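Local coordinates for hydrazine synthase alpha subunit (Candidatus Kuenenia stuttgartiensis, PDB 5C2V), which forms part of the complex that makes hydrazine from nitric oxide and ammonium, condensing hydroxylamine with ammonia in a subunit that carries two c-type hemes, at residues L33-R39 against W380-A386; I53-I59 against A77-P82; K70-F76 against W106-G112; D333-S339 against V350-R355. One frame throughout, in Å; residues are numbered along the deposited sequence.

Contact 1: L33-R39 against W380-A386. With CA (calcium ion), chain B.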
# COMPACT_ATOMS: atom_id res chain seq x y z
N LEU D 33 -23.99 -16.37 -30.04
CA LEU D 33 -22.73 -16.26 -30.77
C LEU D 33 -21.56 -16.26 -29.79
O LEU D 33 -21.64 -15.62 -28.75
CB LEU D 33 -22.70 -14.98 -31.61
CG LEU D 33 -23.59 -14.88 -32.85
CD1 LEU D 33 -23.66 -13.43 -33.32
CD2 LEU D 33 -23.07 -15.77 -33.95
N PHE D 34 -20.49 -16.97 -30.12
CA PHE D 34 -19.31 -16.92 -29.26
C PHE D 34 -18.01 -17.25 -29.99
O PHE D 34 -18.02 -17.82 -31.08
CB PHE D 34 -19.47 -17.84 -28.05
CG PHE D 34 -19.63 -19.29 -28.39
CD1 PHE D 34 -18.53 -20.13 -28.45
CD2 PHE D 34 -20.89 -19.83 -28.63
CE1 PHE D 34 -18.67 -21.47 -28.76
CE2 PHE D 34 -21.04 -21.17 -28.93
CZ PHE D 34 -19.93 -21.99 -29.00
N THR D 35 -16.90 -16.87 -29.37
CA THR D 35 -15.57 -17.06 -29.95
C THR D 35 -14.90 -18.32 -29.42
O THR D 35 -14.90 -18.59 -28.22
CB THR D 35 -14.66 -15.85 -29.64
OG1 THR D 35 -15.29 -14.64 -30.08
CG2 THR D 35 -13.31 -16.00 -30.34
N GLN D 36 -14.33 -19.10 -30.35
CA GLN D 36 -13.53 -20.26 -30.00
C GLN D 36 -12.07 -20.01 -30.38
O GLN D 36 -11.76 -19.69 -31.53
CB GLN D 36 -14.05 -21.51 -30.71
CG GLN D 36 -15.40 -21.99 -30.23
CD GLN D 36 -15.85 -23.26 -30.93
OE1 GLN D 36 -15.50 -23.50 -32.08
NE2 GLN D 36 -16.62 -24.08 -30.23
N SER D 37 -11.18 -20.16 -29.40
CA SER D 37 -9.76 -19.94 -29.62
C SER D 37 -8.97 -21.22 -29.35
O SER D 37 -9.35 -22.00 -28.48
CB SER D 37 -9.25 -18.81 -28.73
OG SER D 37 -9.85 -17.57 -29.08
N PRO D 38 -7.88 -21.44 -30.10
CA PRO D 38 -7.04 -22.61 -29.82
C PRO D 38 -6.46 -22.52 -28.42
O PRO D 38 -6.22 -21.40 -27.96
CB PRO D 38 -5.93 -22.51 -30.88
CG PRO D 38 -6.48 -21.60 -31.94
CD PRO D 38 -7.37 -20.64 -31.22
N ARG D 39 -6.22 -23.63 -27.74
CA ARG D 39 -5.66 -23.50 -26.40
C ARG D 39 -4.16 -23.52 -26.56
O ARG D 39 -3.53 -24.57 -26.70
CB ARG D 39 -6.13 -24.64 -25.49
CG ARG D 39 -7.62 -24.96 -25.60
CD ARG D 39 -7.93 -26.31 -24.97
NE ARG D 39 -7.39 -26.43 -23.62
CZ ARG D 39 -7.50 -27.52 -22.87
NH1 ARG D 39 -8.12 -28.59 -23.33
NH2 ARG D 39 -6.97 -27.54 -21.65
N TRP D 380 -11.30 -26.44 -27.62
CA TRP D 380 -11.36 -24.99 -27.79
C TRP D 380 -11.57 -24.23 -26.49
O TRP D 380 -12.32 -24.66 -25.61
CB TRP D 380 -12.48 -24.61 -28.77
CG TRP D 380 -12.31 -25.14 -30.16
CD1 TRP D 380 -12.78 -26.33 -30.65
CD2 TRP D 380 -11.65 -24.50 -31.26
NE1 TRP D 380 -12.44 -26.47 -31.97
CE2 TRP D 380 -11.75 -25.36 -32.37
CE3 TRP D 380 -10.97 -23.28 -31.40
CZ2 TRP D 380 -11.20 -25.04 -33.61
CZ3 TRP D 380 -10.43 -22.97 -32.64
CH2 TRP D 380 -10.54 -23.84 -33.72
N ASN D 381 -10.93 -23.07 -26.37
CA ASN D 381 -11.32 -22.13 -25.34
C ASN D 381 -12.56 -21.42 -25.85
O ASN D 381 -12.53 -20.74 -26.88
CB ASN D 381 -10.21 -21.13 -25.04
CG ASN D 381 -9.23 -21.64 -24.01
OD1 ASN D 381 -9.57 -22.45 -23.16
ND2 ASN D 381 -7.99 -21.15 -24.07
N ASP D 382 -13.66 -21.60 -25.12
CA ASP D 382 -14.94 -21.08 -25.54
C ASP D 382 -15.28 -19.86 -24.70
O ASP D 382 -15.59 -19.98 -23.52
CB ASP D 382 -16.03 -22.16 -25.42
CG ASP D 382 -15.64 -23.45 -26.11
OD1 ASP D 382 -15.31 -23.41 -27.31
OD2 ASP D 382 -15.64 -24.52 -25.45
N HIS D 383 -15.21 -18.68 -25.31
CA HIS D 383 -15.39 -17.45 -24.56
C HIS D 383 -16.08 -16.37 -25.39
O HIS D 383 -16.45 -16.59 -26.54
CB HIS D 383 -14.05 -16.93 -24.04
CG HIS D 383 -13.14 -16.40 -25.11
ND1 HIS D 383 -12.65 -17.17 -26.13
CD2 HIS D 383 -12.63 -15.16 -25.29
CE1 HIS D 383 -11.88 -16.43 -26.91
NE2 HIS D 383 -11.85 -15.21 -26.42
N GLN D 384 -16.26 -15.20 -24.77
CA GLN D 384 -16.99 -14.08 -25.37
C GLN D 384 -18.40 -14.47 -25.85
O GLN D 384 -18.72 -14.28 -27.02
CB GLN D 384 -16.20 -13.49 -26.54
CG GLN D 384 -14.95 -12.73 -26.12
CD GLN D 384 -14.18 -12.19 -27.31
OE1 GLN D 384 -14.25 -12.74 -28.41
NE2 GLN D 384 -13.43 -11.12 -27.09
N PRO D 385 -19.24 -15.01 -24.95
CA PRO D 385 -20.60 -15.34 -25.38
C PRO D 385 -21.43 -14.09 -25.66
O PRO D 385 -21.45 -13.16 -24.84
CB PRO D 385 -21.16 -16.12 -24.20
CG PRO D 385 -20.44 -15.59 -23.02
CD PRO D 385 -19.05 -15.25 -23.50
N ALA D 386 -22.10 -14.06 -26.80
CA ALA D 386 -22.95 -12.94 -27.17
C ALA D 386 -24.29 -13.44 -27.71
O ALA D 386 -24.44 -13.65 -28.91
CB ALA D 386 -22.26 -12.06 -28.20
CA CA B . -13.79 -25.46 -24.16

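Contact 2: I53-I59 against A77-P82. With BET (trimethyl glycine), chain C.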
# COMPACT_ATOMS: atom_id res chain seq x y z
N ILE D 53 -4.93 -10.82 -29.98
CA ILE D 53 -5.22 -11.28 -31.32
C ILE D 53 -5.12 -12.79 -31.31
O ILE D 53 -4.09 -13.35 -31.67
CB ILE D 53 -4.26 -10.68 -32.37
CG1 ILE D 53 -4.12 -9.17 -32.18
CG2 ILE D 53 -4.75 -10.99 -33.78
CD1 ILE D 53 -3.19 -8.51 -33.18
N PRO D 54 -6.20 -13.46 -30.89
CA PRO D 54 -6.20 -14.91 -30.70
C PRO D 54 -6.09 -15.62 -32.04
O PRO D 54 -7.08 -16.08 -32.59
CB PRO D 54 -7.56 -15.17 -30.03
CG PRO D 54 -8.42 -14.03 -30.46
CD PRO D 54 -7.50 -12.85 -30.55
N GLU D 55 -4.87 -15.67 -32.56
CA GLU D 55 -4.59 -16.25 -33.87
C GLU D 55 -5.15 -17.67 -34.00
O GLU D 55 -4.92 -18.53 -33.15
CB GLU D 55 -3.08 -16.26 -34.13
CG GLU D 55 -2.67 -16.94 -35.42
CD GLU D 55 -1.19 -16.81 -35.70
OE1 GLU D 55 -0.61 -15.76 -35.35
OE2 GLU D 55 -0.60 -17.76 -36.25
N GLY D 56 -5.90 -17.90 -35.08
CA GLY D 56 -6.50 -19.19 -35.34
C GLY D 56 -7.84 -19.38 -34.65
O GLY D 56 -8.27 -20.51 -34.43
N SER D 57 -8.50 -18.28 -34.33
CA SER D 57 -9.78 -18.34 -33.63
C SER D 57 -10.96 -18.08 -34.57
O SER D 57 -10.85 -17.32 -35.53
CB SER D 57 -9.82 -17.33 -32.49
OG SER D 57 -8.75 -17.55 -31.60
N ARG D 58 -12.08 -18.73 -34.28
CA ARG D 58 -13.26 -18.61 -35.13
C ARG D 58 -14.47 -18.14 -34.33
O ARG D 58 -14.60 -18.44 -33.14
CB ARG D 58 -13.56 -19.94 -35.81
CG ARG D 58 -13.93 -21.05 -34.85
CD ARG D 58 -13.93 -22.41 -35.54
NE ARG D 58 -14.55 -23.44 -34.71
CZ ARG D 58 -14.58 -24.73 -35.02
NH1 ARG D 58 -14.01 -25.15 -36.14
NH2 ARG D 58 -15.16 -25.60 -34.21
N ILE D 59 -15.36 -17.40 -34.99
CA ILE D 59 -16.62 -16.99 -34.38
C ILE D 59 -17.74 -17.92 -34.83
O ILE D 59 -17.91 -18.14 -36.03
CB ILE D 59 -16.98 -15.54 -34.73
CG1 ILE D 59 -15.86 -14.59 -34.29
CG2 ILE D 59 -18.30 -15.14 -34.10
CD1 ILE D 59 -16.15 -13.14 -34.55
N ALA D 77 -8.79 -16.06 -41.00
CA ALA D 77 -7.78 -16.82 -40.27
C ALA D 77 -7.95 -16.60 -38.77
O ALA D 77 -7.85 -17.53 -37.97
CB ALA D 77 -6.38 -16.43 -40.71
N THR D 78 -8.23 -15.35 -38.40
CA THR D 78 -8.45 -14.98 -37.01
C THR D 78 -9.71 -14.12 -36.89
O THR D 78 -9.82 -13.09 -37.56
CB THR D 78 -7.26 -14.21 -36.42
OG1 THR D 78 -6.08 -15.02 -36.51
CG2 THR D 78 -7.52 -13.84 -34.97
N ALA D 79 -10.65 -14.54 -36.05
CA ALA D 79 -11.87 -13.77 -35.84
C ALA D 79 -12.34 -13.85 -34.39
O ALA D 79 -12.35 -14.92 -33.79
CB ALA D 79 -12.95 -14.25 -36.77
N PHE D 80 -12.74 -12.70 -33.84
CA PHE D 80 -13.13 -12.62 -32.44
C PHE D 80 -13.90 -11.34 -32.13
O PHE D 80 -14.19 -10.55 -33.03
CB PHE D 80 -11.89 -12.72 -31.54
CG PHE D 80 -10.85 -11.66 -31.82
CD1 PHE D 80 -9.96 -11.80 -32.87
CD2 PHE D 80 -10.75 -10.54 -31.01
CE1 PHE D 80 -9.01 -10.84 -33.13
CE2 PHE D 80 -9.79 -9.58 -31.26
CZ PHE D 80 -8.92 -9.72 -32.32
N ASP D 81 -14.23 -11.15 -30.85
CA ASP D 81 -14.97 -9.98 -30.36
C ASP D 81 -16.33 -9.78 -31.05
O ASP D 81 -16.51 -8.80 -31.77
CB ASP D 81 -14.13 -8.71 -30.52
CG ASP D 81 -13.05 -8.60 -29.46
OD1 ASP D 81 -13.22 -9.18 -28.37
OD2 ASP D 81 -12.04 -7.92 -29.72
N PRO D 82 -17.28 -10.69 -30.82
CA PRO D 82 -18.62 -10.54 -31.39
C PRO D 82 -19.44 -9.45 -30.70
O PRO D 82 -19.42 -9.37 -29.47
CB PRO D 82 -19.26 -11.92 -31.17
CG PRO D 82 -18.15 -12.83 -30.71
CD PRO D 82 -17.17 -11.93 -30.04
N BET C . -10.02 -21.41 -39.14
CA BET C . -10.36 -22.81 -39.64
C BET C . -11.14 -23.63 -38.48
O BET C . -10.46 -24.56 -37.98
OXT BET C . -12.30 -23.23 -38.24
C1 BET C . -8.81 -20.87 -39.89
C2 BET C . -9.68 -21.42 -37.64
C3 BET C . -11.16 -20.46 -39.42

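Contact 3: K70-F76 against W106-G112. With BET (trimethyl glycine), chain C.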
# COMPACT_ATOMS: atom_id res chain seq x y z
N LYS D 70 -22.44 -23.76 -36.01
CA LYS D 70 -22.04 -23.32 -37.35
C LYS D 70 -20.93 -22.27 -37.32
O LYS D 70 -20.99 -21.33 -36.52
CB LYS D 70 -23.25 -22.78 -38.12
CG LYS D 70 -22.92 -22.25 -39.50
CD LYS D 70 -24.16 -21.71 -40.20
CE LYS D 70 -23.81 -21.14 -41.57
NZ LYS D 70 -25.01 -20.62 -42.28
N VAL D 71 -19.94 -22.42 -38.19
CA VAL D 71 -18.83 -21.48 -38.29
C VAL D 71 -19.08 -20.42 -39.36
O VAL D 71 -19.15 -20.74 -40.55
CB VAL D 71 -17.50 -22.19 -38.61
CG1 VAL D 71 -16.38 -21.18 -38.78
CG2 VAL D 71 -17.15 -23.20 -37.52
N LEU D 72 -19.25 -19.17 -38.94
CA LEU D 72 -19.50 -18.06 -39.85
C LEU D 72 -18.24 -17.48 -40.48
O LEU D 72 -18.26 -17.01 -41.62
CB LEU D 72 -20.26 -16.95 -39.11
CG LEU D 72 -21.76 -17.15 -38.86
CD1 LEU D 72 -22.02 -18.21 -37.80
CD2 LEU D 72 -22.44 -15.85 -38.49
N THR D 73 -17.14 -17.52 -39.73
CA THR D 73 -15.92 -16.77 -40.05
C THR D 73 -14.89 -17.54 -40.87
O THR D 73 -13.74 -17.10 -40.98
CB THR D 73 -15.25 -16.24 -38.78
OG1 THR D 73 -15.14 -17.30 -37.82
CG2 THR D 73 -16.07 -15.11 -38.19
N ASN D 74 -15.28 -18.68 -41.43
CA ASN D 74 -14.37 -19.58 -42.14
C ASN D 74 -13.48 -18.88 -43.18
O ASN D 74 -12.43 -19.41 -43.55
CB ASN D 74 -15.17 -20.68 -42.84
CG ASN D 74 -15.04 -22.03 -42.16
OD1 ASN D 74 -14.00 -22.34 -41.57
ND2 ASN D 74 -16.08 -22.84 -42.25
N ASP D 75 -13.89 -17.71 -43.65
CA ASP D 75 -13.06 -16.91 -44.54
C ASP D 75 -11.95 -16.17 -43.80
O ASP D 75 -11.04 -15.61 -44.42
CB ASP D 75 -13.92 -15.90 -45.31
CG ASP D 75 -14.87 -16.57 -46.29
OD1 ASP D 75 -15.24 -17.74 -46.05
OD2 ASP D 75 -15.25 -15.92 -47.28
N PHE D 76 -12.02 -16.15 -42.47
CA PHE D 76 -11.04 -15.44 -41.66
C PHE D 76 -10.08 -16.38 -40.95
O PHE D 76 -10.50 -17.38 -40.36
CB PHE D 76 -11.74 -14.55 -40.63
CG PHE D 76 -12.47 -13.39 -41.23
CD1 PHE D 76 -11.82 -12.19 -41.45
CD2 PHE D 76 -13.81 -13.49 -41.55
CE1 PHE D 76 -12.49 -11.11 -42.00
CE2 PHE D 76 -14.49 -12.42 -42.10
CZ PHE D 76 -13.83 -11.23 -42.32
N TRP D 106 -14.99 -5.72 -38.94
CA TRP D 106 -15.87 -6.25 -39.98
C TRP D 106 -17.29 -6.37 -39.44
O TRP D 106 -17.50 -6.28 -38.23
CB TRP D 106 -15.37 -7.61 -40.48
CG TRP D 106 -13.94 -7.63 -40.92
CD1 TRP D 106 -12.83 -7.59 -40.11
CD2 TRP D 106 -13.45 -7.72 -42.26
NE1 TRP D 106 -11.69 -7.64 -40.87
CE2 TRP D 106 -12.04 -7.72 -42.20
CE3 TRP D 106 -14.07 -7.79 -43.51
CZ2 TRP D 106 -11.24 -7.79 -43.34
CZ3 TRP D 106 -13.27 -7.87 -44.64
CH2 TRP D 106 -11.88 -7.86 -44.55
N GLU D 107 -18.25 -6.58 -40.32
CA GLU D 107 -19.61 -6.90 -39.90
C GLU D 107 -20.28 -7.82 -40.90
O GLU D 107 -19.99 -7.77 -42.10
CB GLU D 107 -20.45 -5.63 -39.71
CG GLU D 107 -20.32 -4.59 -40.80
CD GLU D 107 -21.42 -3.54 -40.72
OE1 GLU D 107 -22.55 -3.90 -40.35
OE2 GLU D 107 -21.15 -2.35 -41.02
N MET D 108 -21.18 -8.67 -40.41
CA MET D 108 -21.89 -9.60 -41.28
C MET D 108 -23.23 -10.01 -40.67
O MET D 108 -23.45 -9.86 -39.47
CB MET D 108 -21.05 -10.84 -41.56
CG MET D 108 -20.97 -11.82 -40.39
SD MET D 108 -20.34 -13.44 -40.87
CE MET D 108 -18.70 -13.02 -41.44
N ASN D 109 -24.12 -10.54 -41.50
CA ASN D 109 -25.42 -11.01 -41.04
C ASN D 109 -25.29 -12.26 -40.18
O ASN D 109 -24.28 -12.96 -40.23
CB ASN D 109 -26.34 -11.28 -42.24
CG ASN D 109 -26.55 -10.05 -43.09
OD1 ASN D 109 -26.58 -8.92 -42.59
ND2 ASN D 109 -26.71 -10.25 -44.40
N ILE D 110 -26.33 -12.52 -39.39
CA ILE D 110 -26.33 -13.67 -38.49
C ILE D 110 -26.30 -14.99 -39.25
O ILE D 110 -25.83 -16.01 -38.73
CB ILE D 110 -27.57 -13.63 -37.55
CG1 ILE D 110 -27.47 -14.70 -36.46
CG2 ILE D 110 -28.86 -13.77 -38.35
CD1 ILE D 110 -28.66 -14.74 -35.53
N ASP D 111 -26.77 -14.98 -40.50
CA ASP D 111 -26.81 -16.19 -41.31
C ASP D 111 -25.45 -16.51 -41.93
O ASP D 111 -25.21 -17.63 -42.37
CB ASP D 111 -27.87 -16.05 -42.42
CG ASP D 111 -27.70 -14.79 -43.25
OD1 ASP D 111 -26.56 -14.30 -43.40
OD2 ASP D 111 -28.72 -14.28 -43.76
N GLY D 112 -24.56 -15.52 -41.94
CA GLY D 112 -23.25 -15.69 -42.54
C GLY D 112 -23.04 -14.93 -43.84
O GLY D 112 -21.93 -14.91 -44.37
N BET C . -10.02 -21.41 -39.14
CA BET C . -10.36 -22.81 -39.64
C BET C . -11.14 -23.63 -38.48
O BET C . -10.46 -24.56 -37.98
OXT BET C . -12.30 -23.23 -38.24
C1 BET C . -8.81 -20.87 -39.89
C2 BET C . -9.68 -21.42 -37.64
C3 BET C . -11.16 -20.46 -39.42

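Contact 4: D333-S339 against V350-R355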
# COMPACT_ATOMS: atom_id res chain seq x y z
N ASP D 333 -14.34 -21.53 -6.05
CA ASP D 333 -14.05 -22.79 -6.74
C ASP D 333 -12.63 -22.87 -7.31
O ASP D 333 -12.21 -23.91 -7.81
CB ASP D 333 -15.07 -23.02 -7.86
CG ASP D 333 -15.20 -21.82 -8.78
OD1 ASP D 333 -14.18 -21.38 -9.35
OD2 ASP D 333 -16.33 -21.32 -8.94
N GLY D 334 -11.89 -21.77 -7.22
CA GLY D 334 -10.55 -21.71 -7.76
C GLY D 334 -10.46 -21.64 -9.28
O GLY D 334 -9.37 -21.68 -9.85
N GLY D 335 -11.61 -21.54 -9.95
CA GLY D 335 -11.65 -21.49 -11.40
C GLY D 335 -11.41 -20.10 -11.95
O GLY D 335 -11.39 -19.12 -11.21
N LEU D 336 -11.22 -20.01 -13.27
CA LEU D 336 -10.99 -18.73 -13.93
C LEU D 336 -12.19 -18.29 -14.77
O LEU D 336 -12.73 -19.08 -15.55
CB LEU D 336 -9.73 -18.79 -14.80
CG LEU D 336 -8.40 -18.93 -14.06
CD1 LEU D 336 -7.24 -18.91 -15.05
CD2 LEU D 336 -8.24 -17.83 -13.03
N TYR D 337 -12.58 -17.03 -14.61
CA TYR D 337 -13.73 -16.48 -15.32
C TYR D 337 -13.32 -15.41 -16.32
O TYR D 337 -12.33 -14.70 -16.11
CB TYR D 337 -14.74 -15.89 -14.32
CG TYR D 337 -15.46 -16.91 -13.47
CD1 TYR D 337 -14.83 -17.49 -12.37
CD2 TYR D 337 -16.76 -17.28 -13.76
CE1 TYR D 337 -15.49 -18.42 -11.59
CE2 TYR D 337 -17.43 -18.21 -12.98
CZ TYR D 337 -16.79 -18.77 -11.89
OH TYR D 337 -17.44 -19.70 -11.12
N ARG D 338 -14.08 -15.30 -17.40
CA ARG D 338 -13.86 -14.26 -18.40
C ARG D 338 -15.14 -14.01 -19.20
O ARG D 338 -16.03 -14.86 -19.26
CB ARG D 338 -12.71 -14.64 -19.34
CG ARG D 338 -13.04 -15.80 -20.27
CD ARG D 338 -11.81 -16.36 -20.96
NE ARG D 338 -11.16 -15.39 -21.84
CZ ARG D 338 -10.15 -15.69 -22.65
NH1 ARG D 338 -9.67 -16.93 -22.69
NH2 ARG D 338 -9.62 -14.75 -23.42
N SER D 339 -15.21 -12.82 -19.80
CA SER D 339 -16.30 -12.44 -20.70
C SER D 339 -17.71 -12.67 -20.15
O SER D 339 -18.46 -13.50 -20.68
CB SER D 339 -16.16 -13.19 -22.03
OG SER D 339 -14.85 -13.03 -22.56
N VAL D 350 -21.42 -16.68 -18.81
CA VAL D 350 -20.02 -16.49 -18.46
C VAL D 350 -19.12 -17.52 -19.15
O VAL D 350 -19.55 -18.64 -19.42
CB VAL D 350 -19.80 -16.57 -16.94
CG1 VAL D 350 -20.51 -15.42 -16.24
CG2 VAL D 350 -20.28 -17.91 -16.40
N SER D 351 -17.89 -17.12 -19.44
CA SER D 351 -16.90 -18.08 -19.90
C SER D 351 -16.08 -18.54 -18.70
O SER D 351 -15.52 -17.72 -17.97
CB SER D 351 -16.00 -17.48 -20.98
OG SER D 351 -15.02 -18.41 -21.39
N TYR D 352 -16.02 -19.84 -18.50
CA TYR D 352 -15.49 -20.40 -17.27
C TYR D 352 -14.59 -21.59 -17.53
O TYR D 352 -14.94 -22.50 -18.28
CB TYR D 352 -16.65 -20.79 -16.35
CG TYR D 352 -16.26 -21.58 -15.12
CD1 TYR D 352 -15.59 -20.98 -14.06
CD2 TYR D 352 -16.61 -22.92 -15.00
CE1 TYR D 352 -15.25 -21.70 -12.93
CE2 TYR D 352 -16.28 -23.64 -13.87
CZ TYR D 352 -15.59 -23.03 -12.84
OH TYR D 352 -15.26 -23.75 -11.72
N ALA D 353 -13.41 -21.57 -16.91
CA ALA D 353 -12.57 -22.75 -16.88
C ALA D 353 -12.34 -23.16 -15.44
O ALA D 353 -11.60 -22.49 -14.71
CB ALA D 353 -11.25 -22.49 -17.58
N GLU D 354 -12.98 -24.25 -15.03
CA GLU D 354 -12.80 -24.79 -13.69
C GLU D 354 -11.35 -25.16 -13.46
O GLU D 354 -10.60 -24.49 -12.75
CB GLU D 354 -13.69 -26.01 -13.49
CG GLU D 354 -13.70 -26.57 -12.08
CD GLU D 354 -14.56 -27.82 -11.96
OE1 GLU D 354 -15.00 -28.33 -13.01
OE2 GLU D 354 -14.79 -28.29 -10.83
N ARG D 355 -10.97 -26.26 -14.09
CA ARG D 355 -9.60 -26.73 -14.10
C ARG D 355 -8.84 -26.35 -15.36
O ARG D 355 -7.84 -26.96 -15.67
CB ARG D 355 -9.54 -28.24 -13.84
CG ARG D 355 -9.52 -28.51 -12.34
CD ARG D 355 -8.61 -27.49 -11.64
NE ARG D 355 -8.85 -27.38 -10.20
CZ ARG D 355 -9.39 -26.32 -9.62
NH1 ARG D 355 -9.77 -25.28 -10.35
NH2 ARG D 355 -9.57 -26.29 -8.31

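Contact 1: L33-R39 against W380-A386
Gln-36 lays its amide over one face of the Trp-380 indole, the two planes only 5° apart. Its OE1 stands 4.0 Å above the ring plane of Trp-380, toward the rim, and is hydrogen-bonded to Arg-58 NE; a long, flat-ended residue suits this place because it can cover an aromatic face and still offer polar atoms at its edge. With CG anti to its carbonyl carbon (chi1 -68°) and an extended chain beyond, Gln-36 runs alongside Asp-382, and Gln-36 NE2 makes a weak hydrogen bond to Asp-382 OD1 at 3.3 Å. The other carboxylate oxygen, Asp-382 OD2, binds the calcium ion at 2.4 Å, and Trp-380 O binds the same ion at 2.2 Å.

On the opposite face of the sheet, Thr-35 CB packs over the His-383 ring, 4.3 Å from its centroid, while Thr-35 OG1 donates to Gln-384 OE1 at 2.7 Å. A beta bulge between Leu-33 and Thr-35 shifts the antiparallel register by one residue. This pairing of an N-terminal strand with 381-387 is the closure of the six-bladed propeller, where strands from the start and end of the propeller share one blade. By binding Trp-380 O and Asp-382 OD2 together with Phe-358, Asp-376 and Asp-377, the calcium fixes the start of the closing strand to its neighbours; it probably also withdraws charge from the Asp-382 carboxylate, consistent with OD1 making only a weak bond to Gln-36.

Contact 2: I53-I59 against A77-P82
At the edge of the trimethyl glycine pocket, the type II beta turn from Pro-54 to Ser-57 rests on Thr-78, whose OG1 accepts the N-H of Gly-56 at 3.2 Å. Glycine fits this third turn position because its phi is positive, 86°. Thr-78 serves with both branches: CG2, anti to the backbone N, reaches Pro-54 O at 3.3 Å while OG1 takes the turn's N-H. Beyond the turn, Ala-79 N donates to Ser-57 O at 2.8 Å. Pro-54 sets its ring over the Phe-80 face, with CD 3.5 Å above the centre of the Phe-80 ring, a CH-pi contact for which the rigid proline is well shaped. Further along, Ile-59 CG1 packs 3.8 Å from Ala-79 CB.

The 53-59 segment meets both charged ends of the ligand. Arg-58 NH1 makes a weak but nearly straight bond to the carboxylate oxygen OXT at 3.3 Å, while its NE is hydrogen-bonded to Gln-36 OE1, and Gly-56 O lies 3.6 Å from the ligand's methyl C2, where a carbonyl suits the cationic end. Strand 58-63 lies between 31-37 and 69-71 in one propeller blade, whereas 76-84 pairs with 90-97 in the next, so the contact spans the boundary between two blades.

Contact 3: K70-F76 against W106-G112
Leu-72 begins with its CB against the thioether of Met-108, 3.9 Å from SD. Its CG stands anti to its own carbonyl carbon (chi1 -77°), and from there CD2 reaches the turn that follows strand 103-109, ending 3.4 Å from Ile-110 O and 3.8 Å from Asn-109 O. A branched aliphatic tip suits a spot bounded by the Met-108 sulfur and by backbone carbonyls, with Phe-91 and Leu-61 also touching it. The Met-108 chain bends at chi3, which brings CE back to within 4.0 Å of Leu-72 O and places it near the Phe-76 ring too.

Residues 72-76 form the link from strand 69-71, at the outer edge of one propeller blade, to 76-84, the first strand of the next. Phe-76 ends that link in a T-shaped pair with Trp-106: the Phe-76 edge points at the indole face, planes 75° apart, and CE1 lies 3.4 Å from Trp-106 CE2. The indole is also tied by its NE1 to Gly-95 O, and Phe-93 meets the Phe-76 ring edge-to-face. On the backbone side, Phe-76 O lies 3.3 Å from methyl C3 of the bound trimethyl glycine. At the exposed end, the fully extended Lys-70 carries NZ to Asp-111 O at 3.0 Å, a hydrogen bond to a carbonyl within the type I turn from Asn-109 to Gly-112, whose last residue takes a positive phi that glycine tolerates easily.

Contact 4: D333-S339 against V350-R355
Leu-336 with Ala-353 and Arg-338 with Ser-351 form antiparallel hydrogen-bonded pairs on either side of the non-hydrogen-bonded pair Tyr-337 and Tyr-352, the strand axes running at 152° with a closest approach of 4.8 Å. Four backbone bonds join the strands, among them Leu-336 N to Ala-353 O at 2.9 Å. The two tyrosines share a face of the sheet and meet obliquely, planes 43° apart, with Tyr-352 CD1 3.3 Å above the Tyr-337 ring, toward its rim. Tyr-352 reaches across because its CG is anti to the backbone N (chi1 171°), and Gly-335, lacking a side chain, lets that ring come in, its CA 3.9 Å from Tyr-352 CE1.

Asp-333 meets the edge of the Tyr-352 ring with OD1, which also accepts Gly-335 N at 2.6 Å in an Asx turn. Asp-333 OD2 accepts from Tyr-337 OH on its syn side at 2.9 Å. On the other face, Arg-338 CG lies 3.5 Å from Ser-351 OG, and that hydroxyl is bonded to Asp-382 O; the Arg-338 guanidinium forms a salt bridge with Asp-44 of the same chain and a cation-pi contact with Phe-358. Arg-355 curls back toward its own strand end, NH1 bonding to Glu-354 O, while NH2 reaches Asp-44 O of the second subunit. An aspartate suits the start of the hairpin because each carboxylate oxygen finds a donor; the backbone N-H and the phenol together would favour its charged form and fix the rotation of the carboxylate beside the paired rings.

From the N terminus, strand 31-37 opens contact 1, which closes only at 381-387, some 340 residues later, so that every other contact is nested inside its loop. Contacts 2 and 3 come early and cross: 53-59, 70-76, 77-82 and 106-112 alternate along the chain, binding the blade that contact 1 completes to the blade that follows it, and both touch the same trimethyl glycine. Contact 4 comes in series after them, a hairpin in the last blade before the closing strand. It touches contact 1 through Ser-351 and Ser-339, and both reach the second subunit. Together the four contacts tie three consecutive blades around the propeller's closure.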